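Local structure of alpha-Amylase (2B5D) at residues I309-A312 and M313-V316; E446-L449 and N450-R454; E502-L505 and R506-W510. The protein belongs to glycoside hydrolase family 57, joining a region built round a largely parallel beta-sheet to a C-terminal bundle of helices. All coordinates share one frame; numbering follows the deposited sequence. Where two conformers were deposited one is given.

Each contact is a short run of helix, residues packing on those three or four further along, in series along the chain. Contact 1 stands apart in the glycoside hydrolase family 57 region, at the start of helix 309-338, its centre about 52 Å from those of contacts 2 and 3 and on the opposite side of the chain's centre. Contacts 2 and 3 are neighbours in the C-terminal helical region, their centres about 11 Å apart. Helices 443-458 and 502-511 meet there, joined by a salt bridge of 2.7 Å from R447 NH2 to E509 OE1, while Q451 lies against Y508 and E509. Contact 3 also reaches the second subunit; no other subunit touches contact 1 or 2.

Contact 1: residues I309-A312 and M313-V316; sequences IDLA and MEAV
The carbonyl oxygen of L311 takes two N-H groups from the next turn. A315 N reaches L311 O at 2.9 Å with an almost straight N-H...O angle of 171°, while E314 N, also 2.9 Å from L311 O, adds a bent and weak bond. That same E314 N makes a second weak bond to D310 O, so its hydrogen is shared between two carbonyls. V316 N then bonds to A312 O at 3.0 Å.

These are the first two turns of helix 309-338, passing into the regular i to i+4 pattern, and the D308 carboxylate (OD2) just ahead of them accepts the N-H of D310. E314 runs back toward the helix start: its CG stands anti to its own carbonyl carbon (chi1 -86°), and the extended chain brings OE1 within 4.2 Å of L311 CD2. D310 OD1 stays 6.8 Å from E314 OE1, and D310 OD2 pairs with K101 of helix 97-119 in a salt bridge.

On another side, M313 is modelled too close to the I309 carbonyl, which leaves the course of its chain doubtful; its CE lies loosely, 4.5 Å from I309 CG1. I309 itself packs on M102 and F105 of helix 97-119. V316 is modelled nearly eclipsed (chi1 -15°), a rotation that would be strained, with CG1 3.2 Å from A312 O. Both A315 and V316 rest on Y258.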
loop_
_atom_site.group_PDB
_atom_site.type_symbol
_atom_site.label_atom_id
_atom_site.label_comp_id
_atom_site.label_asym_id
_atom_site.label_seq_id
_atom_site.Cartn_x
_atom_site.Cartn_y
_atom_site.Cartn_z
ATOM N N ILE A 309 -41.806 -3.546 3.172
ATOM C CA ILE A 309 -42.076 -2.556 2.142
ATOM C C ILE A 309 -43.379 -1.793 2.299
ATOM O O ILE A 309 -43.613 -0.838 1.567
ATOM C CB ILE A 309 -42.060 -3.172 0.724
ATOM C CG1 ILE A 309 -41.913 -2.055 -0.334
ATOM C CG2 ILE A 309 -43.320 -4.041 0.492
ATOM C CD1 ILE A 309 -41.182 -2.458 -1.591
ATOM N N ASP A 310 -44.240 -2.212 3.222
ATOM C CA ASP A 310 -45.510 -1.533 3.404
ATOM C C ASP A 310 -45.369 -0.409 4.373
ATOM O O ASP A 310 -45.921 0.659 4.148
ATOM C CB ASP A 310 -46.627 -2.500 3.818
ATOM C CG ASP A 310 -47.102 -3.357 2.655
ATOM O OD1 ASP A 310 -47.298 -2.804 1.547
ATOM O OD2 ASP A 310 -47.257 -4.585 2.833
ATOM N N LEU A 311 -44.625 -0.651 5.446
ATOM C CA LEU A 311 -44.245 0.413 6.367
ATOM C C LEU A 311 -43.371 1.470 5.661
ATOM O O LEU A 311 -43.499 2.667 5.901
ATOM C CB LEU A 311 -43.499 -0.154 7.579
ATOM C CG LEU A 311 -44.120 -1.168 8.546
ATOM C CD1 LEU A 311 -43.540 -0.884 9.934
ATOM C CD2 LEU A 311 -45.664 -1.181 8.584
ATOM N N ALA A 312 -42.487 1.000 4.792
ATOM C CA ALA A 312 -41.609 1.842 4.012
ATOM C C ALA A 312 -42.448 2.813 3.182
ATOM O O ALA A 312 -42.136 4.008 3.146
ATOM C CB ALA A 312 -40.749 0.984 3.132
ATOM N N MET A 313 -43.513 2.291 2.539
ATOM C CA MET A 313 -44.496 3.112 1.793
ATOM C C MET A 313 -45.250 4.074 2.698
ATOM O O MET A 313 -45.692 5.116 2.252
ATOM C CB MET A 313 -45.555 2.276 1.098
ATOM C CG MET A 313 -45.081 1.107 0.353
ATOM S SD MET A 313 -45.072 1.400 -1.407
ATOM C CE MET A 313 -45.654 -0.216 -2.006
ATOM N N GLU A 314 -45.438 3.711 3.952
ATOM C CA GLU A 314 -46.138 4.588 4.857
ATOM C C GLU A 314 -45.262 5.780 5.176
ATOM O O GLU A 314 -45.748 6.904 5.241
ATOM C CB GLU A 314 -46.548 3.839 6.136
ATOM C CG GLU A 314 -47.879 3.125 5.994
ATOM C CD GLU A 314 -48.188 2.158 7.146
ATOM O OE1 GLU A 314 -48.806 1.088 6.858
ATOM O OE2 GLU A 314 -47.824 2.474 8.312
ATOM N N ALA A 315 -43.978 5.500 5.413
ATOM C CA ALA A 315 -42.924 6.516 5.505
ATOM C C ALA A 315 -42.873 7.437 4.276
ATOM O O ALA A 315 -42.828 8.640 4.463
ATOM C CB ALA A 315 -41.563 5.868 5.750
ATOM N N VAL A 316 -42.920 6.918 3.038
ATOM C CA VAL A 316 -42.811 7.845 1.893
ATOM C C VAL A 316 -44.026 8.765 1.850
ATOM O O VAL A 316 -43.900 9.964 1.537
ATOM C CB VAL A 316 -42.424 7.227 0.458
ATOM C CG1 VAL A 316 -41.871 5.820 0.536
ATOM C CG2 VAL A 316 -43.553 7.310 -0.594
#

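Contact 2: residues E446-L449 and N450-R454; sequences ERVL and NQMLR
E446 O receives the backbone N-H of N450 at 2.8 Å, and the CB of N450 lies over the same oxygen. The E446 carboxylate pairs with R521 in a salt bridge. One residue on, R447 O accepts Q451 N at 3.1 Å; the side chain of R447 leads away to E509 on helix 502-511. A water bridge from R447 O to R454 NH1 is doubtful, since the water is modelled too close to the carbonyl.

V448 O takes M452 N at 2.9 Å. Here helix 443-458 turns one side into the C-terminal helical bundle, V448 touching L505 of helix 502-511 and M452 reaching helices 418-436 and 473-496. V448 and M452 point the same way, side by side, with V448 CG1 4.0 Å from M452 SD. L449 comes at the sulfur from a slant instead, its CD2 3.9 Å from M452 SD. M452 CG is anti to its carbonyl carbon (chi1 -74°) and the chain folds at chi3, which sets the sulfur against both neighbours. L449 itself packs on L433 and L495, and its carbonyl oxygen accepts L453 N at 3.1 Å.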
loop_
_atom_site.group_PDB
_atom_site.type_symbol
_atom_site.label_atom_id
_atom_site.label_comp_id
_atom_site.label_asym_id
_atom_site.label_seq_id
_atom_site.Cartn_x
_atom_site.Cartn_y
_atom_site.Cartn_z
ATOM N N GLU A 446 -5.076 12.698 -37.861
ATOM C CA GLU A 446 -6.351 13.160 -37.396
ATOM C C GLU A 446 -6.893 12.221 -36.328
ATOM O O GLU A 446 -7.297 12.677 -35.262
ATOM C CB GLU A 446 -7.335 13.264 -38.564
ATOM C CG GLU A 446 -8.432 14.314 -38.336
ATOM C CD GLU A 446 -9.743 14.003 -39.061
ATOM O OE1 GLU A 446 -9.880 12.875 -39.587
ATOM O OE2 GLU A 446 -10.647 14.871 -39.075
ATOM N N ARG A 447 -6.914 10.923 -36.630
ATOM C CA ARG A 447 -7.176 9.888 -35.631
ATOM C C ARG A 447 -6.306 10.035 -34.356
ATOM O O ARG A 447 -6.799 9.880 -33.224
ATOM C CB ARG A 447 -7.036 8.525 -36.259
ATOM C CG ARG A 447 -8.240 8.142 -37.099
ATOM C CD ARG A 447 -7.986 6.812 -37.853
ATOM N NE ARG A 447 -7.775 5.695 -36.931
ATOM C CZ ARG A 447 -6.964 4.660 -37.147
ATOM N NH1 ARG A 447 -6.249 4.582 -38.258
ATOM N NH2 ARG A 447 -6.858 3.704 -36.230
ATOM N N VAL A 448 -5.047 10.409 -34.541
ATOM C CA VAL A 448 -4.127 10.544 -33.422
ATOM C C VAL A 448 -4.484 11.761 -32.574
ATOM O O VAL A 448 -4.512 11.714 -31.327
ATOM C CB VAL A 448 -2.664 10.603 -33.929
ATOM C CG1 VAL A 448 -1.674 11.080 -32.875
ATOM C CG2 VAL A 448 -2.239 9.206 -34.490
ATOM N N LEU A 449 -4.746 12.863 -33.258
ATOM C CA LEU A 449 -5.078 14.095 -32.602
ATOM C C LEU A 449 -6.443 13.983 -31.917
ATOM O O LEU A 449 -6.620 14.449 -30.794
ATOM C CB LEU A 449 -4.995 15.241 -33.608
ATOM C CG LEU A 449 -3.552 15.697 -33.867
ATOM C CD1 LEU A 449 -3.490 16.747 -34.990
ATOM C CD2 LEU A 449 -2.829 16.226 -32.621
ATOM N N ASN A 450 -7.386 13.316 -32.571
ATOM C CA ASN A 450 -8.678 13.044 -31.982
ATOM C C ASN A 450 -8.617 12.199 -30.686
ATOM O O ASN A 450 -9.403 12.414 -29.766
ATOM C CB ASN A 450 -9.566 12.320 -32.988
ATOM C CG ASN A 450 -10.148 13.234 -34.055
ATOM O OD1 ASN A 450 -10.869 12.758 -34.939
ATOM N ND2 ASN A 450 -9.854 14.525 -33.988
ATOM N N GLN A 451 -7.720 11.221 -30.632
ATOM C CA GLN A 451 -7.555 10.389 -29.433
ATOM C C GLN A 451 -6.768 11.148 -28.378
ATOM O O GLN A 451 -7.064 11.053 -27.187
ATOM C CB GLN A 451 -6.908 9.019 -29.761
ATOM C CG GLN A 451 -7.076 7.958 -28.661
ATOM C CD GLN A 451 -8.508 7.537 -28.494
ATOM O OE1 GLN A 451 -9.247 7.432 -29.482
ATOM N NE2 GLN A 451 -8.924 7.283 -27.246
ATOM N N MET A 452 -5.815 11.959 -28.789
ATOM C CA MET A 452 -5.201 12.821 -27.796
ATOM C C MET A 452 -6.233 13.677 -27.023
ATOM O O MET A 452 -6.172 13.773 -25.796
ATOM C CB MET A 452 -4.113 13.676 -28.408
ATOM C CG MET A 452 -2.875 12.849 -28.711
ATOM S SD MET A 452 -1.729 13.722 -29.813
ATOM C CE MET A 452 -0.909 14.877 -28.686
ATOM N N LEU A 453 -7.210 14.239 -27.735
ATOM C CA LEU A 453 -8.183 15.126 -27.097
ATOM C C LEU A 453 -9.077 14.357 -26.133
ATOM O O LEU A 453 -9.392 14.849 -25.049
ATOM C CB LEU A 453 -9.022 15.901 -28.138
ATOM C CG LEU A 453 -9.959 16.986 -27.587
ATOM C CD1 LEU A 453 -9.185 18.071 -26.755
ATOM C CD2 LEU A 453 -10.783 17.619 -28.753
ATOM N N ARG A 454 -9.469 13.158 -26.538
ATOM C CA ARG A 454 -10.208 12.252 -25.681
ATOM C C ARG A 454 -9.473 11.924 -24.397
ATOM O O ARG A 454 -10.042 11.963 -23.317
ATOM C CB ARG A 454 -10.432 10.962 -26.423
ATOM C CG ARG A 454 -11.226 11.147 -27.658
ATOM C CD ARG A 454 -11.677 9.747 -28.183
ATOM N NE ARG A 454 -12.420 9.749 -29.441
ATOM C CZ ARG A 454 -11.898 9.585 -30.661
ATOM N NH1 ARG A 454 -10.599 9.438 -30.833
ATOM N NH2 ARG A 454 -12.701 9.582 -31.729
HETATM O O HOH W 1 -8.889 8.702 -33.355
#

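Contact 3: residues E502-L505 and R506-W510; sequences EEML and RYYEW
M504 and Y508 run side by side in the same direction, one turn apart, with the thioether chain laid along the phenol. M504 CG sits over one face of the ring, 4.1 Å from the Y508 centroid and 22° off the ring normal, displaced toward the rim. Further out, M504 SD approaches obliquely and comes within 3.5 Å of Y508 OH. M504 has its CG anti to the backbone N (chi1 -171°) while Y508 has CG anti to its carbonyl carbon, and this pair of torsions brings chain and ring alongside. Over the same face, near the root of the ring, lies M504 O, which accepts Y508 N at 3.0 Å; the hydroxyl of Y508 bonds to N490 and to E20 O of the second subunit.

E503 and R506 cross at a slant on the exposed side, carboxylate and guanidinium planes 39° apart, in a loose salt bridge of 3.6 Å from E503 OE1 to R506 NH1. The guanidinium also lies with one face toward E503 CA. L505 and E509 cross too, L505 CG 4.0 Å from E509 CD. E509 N bonds to L505 O at 2.8 Å, and the E509 carboxylate goes on to R447.

Y507 stacks on Y507 of the second subunit. Helix 502-511 thus combines an i to i+4 Met-aromatic contact with an aromatic subunit interface, while L505 packs on helices 443-458 and 473-496 of the C-terminal helical bundle.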
loop_
_atom_site.group_PDB
_atom_site.type_symbol
_atom_site.label_atom_id
_atom_site.label_comp_id
_atom_site.label_asym_id
_atom_site.label_seq_id
_atom_site.Cartn_x
_atom_site.Cartn_y
_atom_site.Cartn_z
ATOM N N GLU A 502 0.285 2.267 -35.118
ATOM C CA GLU A 502 -1.111 2.135 -35.428
ATOM C C GLU A 502 -1.885 1.167 -34.593
ATOM O O GLU A 502 -3.099 1.319 -34.442
ATOM C CB GLU A 502 -1.306 1.802 -36.891
ATOM C CG GLU A 502 -1.022 2.974 -37.801
ATOM C CD GLU A 502 -1.541 2.699 -39.194
ATOM O OE1 GLU A 502 -2.746 2.320 -39.298
ATOM O OE2 GLU A 502 -0.743 2.846 -40.163
ATOM N N GLU A 503 -1.191 0.157 -34.078
ATOM C CA GLU A 503 -1.822 -0.889 -33.279
ATOM C C GLU A 503 -2.142 -0.397 -31.867
ATOM O O GLU A 503 -3.197 -0.728 -31.316
ATOM C CB GLU A 503 -0.921 -2.132 -33.223
ATOM C CG GLU A 503 -0.850 -2.898 -34.539
ATOM C CD GLU A 503 -0.511 -4.370 -34.319
ATOM O OE1 GLU A 503 -1.473 -5.189 -34.250
ATOM O OE2 GLU A 503 0.708 -4.690 -34.190
ATOM N N MET A 504 -1.201 0.353 -31.290
ATOM C CA MET A 504 -1.406 1.040 -30.036
ATOM C C MET A 504 -2.560 2.057 -30.172
ATOM O O MET A 504 -3.460 2.069 -29.352
ATOM C CB MET A 504 -0.129 1.767 -29.589
ATOM C CG MET A 504 -0.246 2.310 -28.162
ATOM S SD MET A 504 0.988 3.579 -27.757
ATOM C CE MET A 504 2.455 2.559 -27.570
ATOM N N LEU A 505 -2.531 2.884 -31.215
ATOM C CA LEU A 505 -3.609 3.847 -31.483
ATOM C C LEU A 505 -4.969 3.177 -31.558
ATOM O O LEU A 505 -5.934 3.667 -30.987
ATOM C CB LEU A 505 -3.350 4.662 -32.757
ATOM C CG LEU A 505 -4.506 5.580 -33.235
ATOM C CD1 LEU A 505 -4.802 6.733 -32.255
ATOM C CD2 LEU A 505 -4.182 6.111 -34.618
ATOM N N ARG A 506 -5.049 2.042 -32.229
ATOM C CA ARG A 506 -6.312 1.318 -32.305
ATOM C C ARG A 506 -6.694 0.754 -30.946
ATOM O O ARG A 506 -7.870 0.485 -30.675
ATOM C CB ARG A 506 -6.189 0.145 -33.269
ATOM C CG ARG A 506 -6.135 0.505 -34.715
ATOM C CD ARG A 506 -6.709 -0.665 -35.531
ATOM N NE ARG A 506 -5.914 -1.876 -35.352
ATOM C CZ ARG A 506 -4.753 -2.120 -35.963
ATOM N NH1 ARG A 506 -4.109 -3.264 -35.708
ATOM N NH2 ARG A 506 -4.227 -1.230 -36.820
ATOM N N TYR A 507 -5.692 0.511 -30.109
ATOM C CA TYR A 507 -5.981 -0.064 -28.807
ATOM C C TYR A 507 -6.695 1.054 -28.032
ATOM O O TYR A 507 -7.845 0.893 -27.633
ATOM C CB TYR A 507 -4.719 -0.606 -28.100
ATOM C CG TYR A 507 -4.970 -0.802 -26.630
ATOM C CD1 TYR A 507 -5.998 -1.637 -26.205
ATOM C CD2 TYR A 507 -4.219 -0.120 -25.664
ATOM C CE1 TYR A 507 -6.309 -1.785 -24.857
ATOM C CE2 TYR A 507 -4.518 -0.265 -24.308
ATOM C CZ TYR A 507 -5.563 -1.097 -23.916
ATOM O OH TYR A 507 -5.871 -1.285 -22.593
ATOM N N TYR A 508 -6.025 2.194 -27.893
ATOM C CA TYR A 508 -6.608 3.427 -27.357
ATOM C C TYR A 508 -7.986 3.829 -27.917
ATOM O O TYR A 508 -8.900 4.169 -27.148
ATOM C CB TYR A 508 -5.635 4.580 -27.582
ATOM C CG TYR A 508 -4.345 4.471 -26.811
ATOM C CD1 TYR A 508 -3.363 5.414 -26.989
ATOM C CD2 TYR A 508 -4.100 3.418 -25.916
ATOM C CE1 TYR A 508 -2.181 5.379 -26.297
ATOM C CE2 TYR A 508 -2.878 3.344 -25.195
ATOM C CZ TYR A 508 -1.916 4.337 -25.412
ATOM O OH TYR A 508 -0.689 4.361 -24.751
ATOM N N GLU A 509 -8.156 3.778 -29.244
ATOM C CA GLU A 509 -9.470 4.071 -29.839
ATOM C C GLU A 509 -10.567 3.151 -29.324
ATOM O O GLU A 509 -11.740 3.515 -29.280
ATOM C CB GLU A 509 -9.432 4.032 -31.370
ATOM C CG GLU A 509 -8.759 5.225 -31.989
ATOM C CD GLU A 509 -8.470 5.031 -33.484
ATOM O OE1 GLU A 509 -8.251 3.868 -33.892
ATOM O OE2 GLU A 509 -8.450 6.041 -34.262
ATOM N N TRP A 510 -10.165 1.960 -28.928
ATOM C CA TRP A 510 -11.095 0.897 -28.541
ATOM C C TRP A 510 -11.454 0.997 -27.084
ATOM O O TRP A 510 -12.606 0.852 -26.729
ATOM C CB TRP A 510 -10.422 -0.471 -28.799
ATOM C CG TRP A 510 -11.118 -1.684 -28.273
ATOM C CD1 TRP A 510 -12.353 -2.135 -28.617
ATOM C CD2 TRP A 510 -10.571 -2.646 -27.355
ATOM N NE1 TRP A 510 -12.625 -3.314 -27.960
ATOM C CE2 TRP A 510 -11.540 -3.659 -27.190
ATOM C CE3 TRP A 510 -9.337 -2.752 -26.663
ATOM C CZ2 TRP A 510 -11.329 -4.782 -26.353
ATOM C CZ3 TRP A 510 -9.134 -3.842 -25.823
ATOM C CH2 TRP A 510 -10.133 -4.846 -25.672
#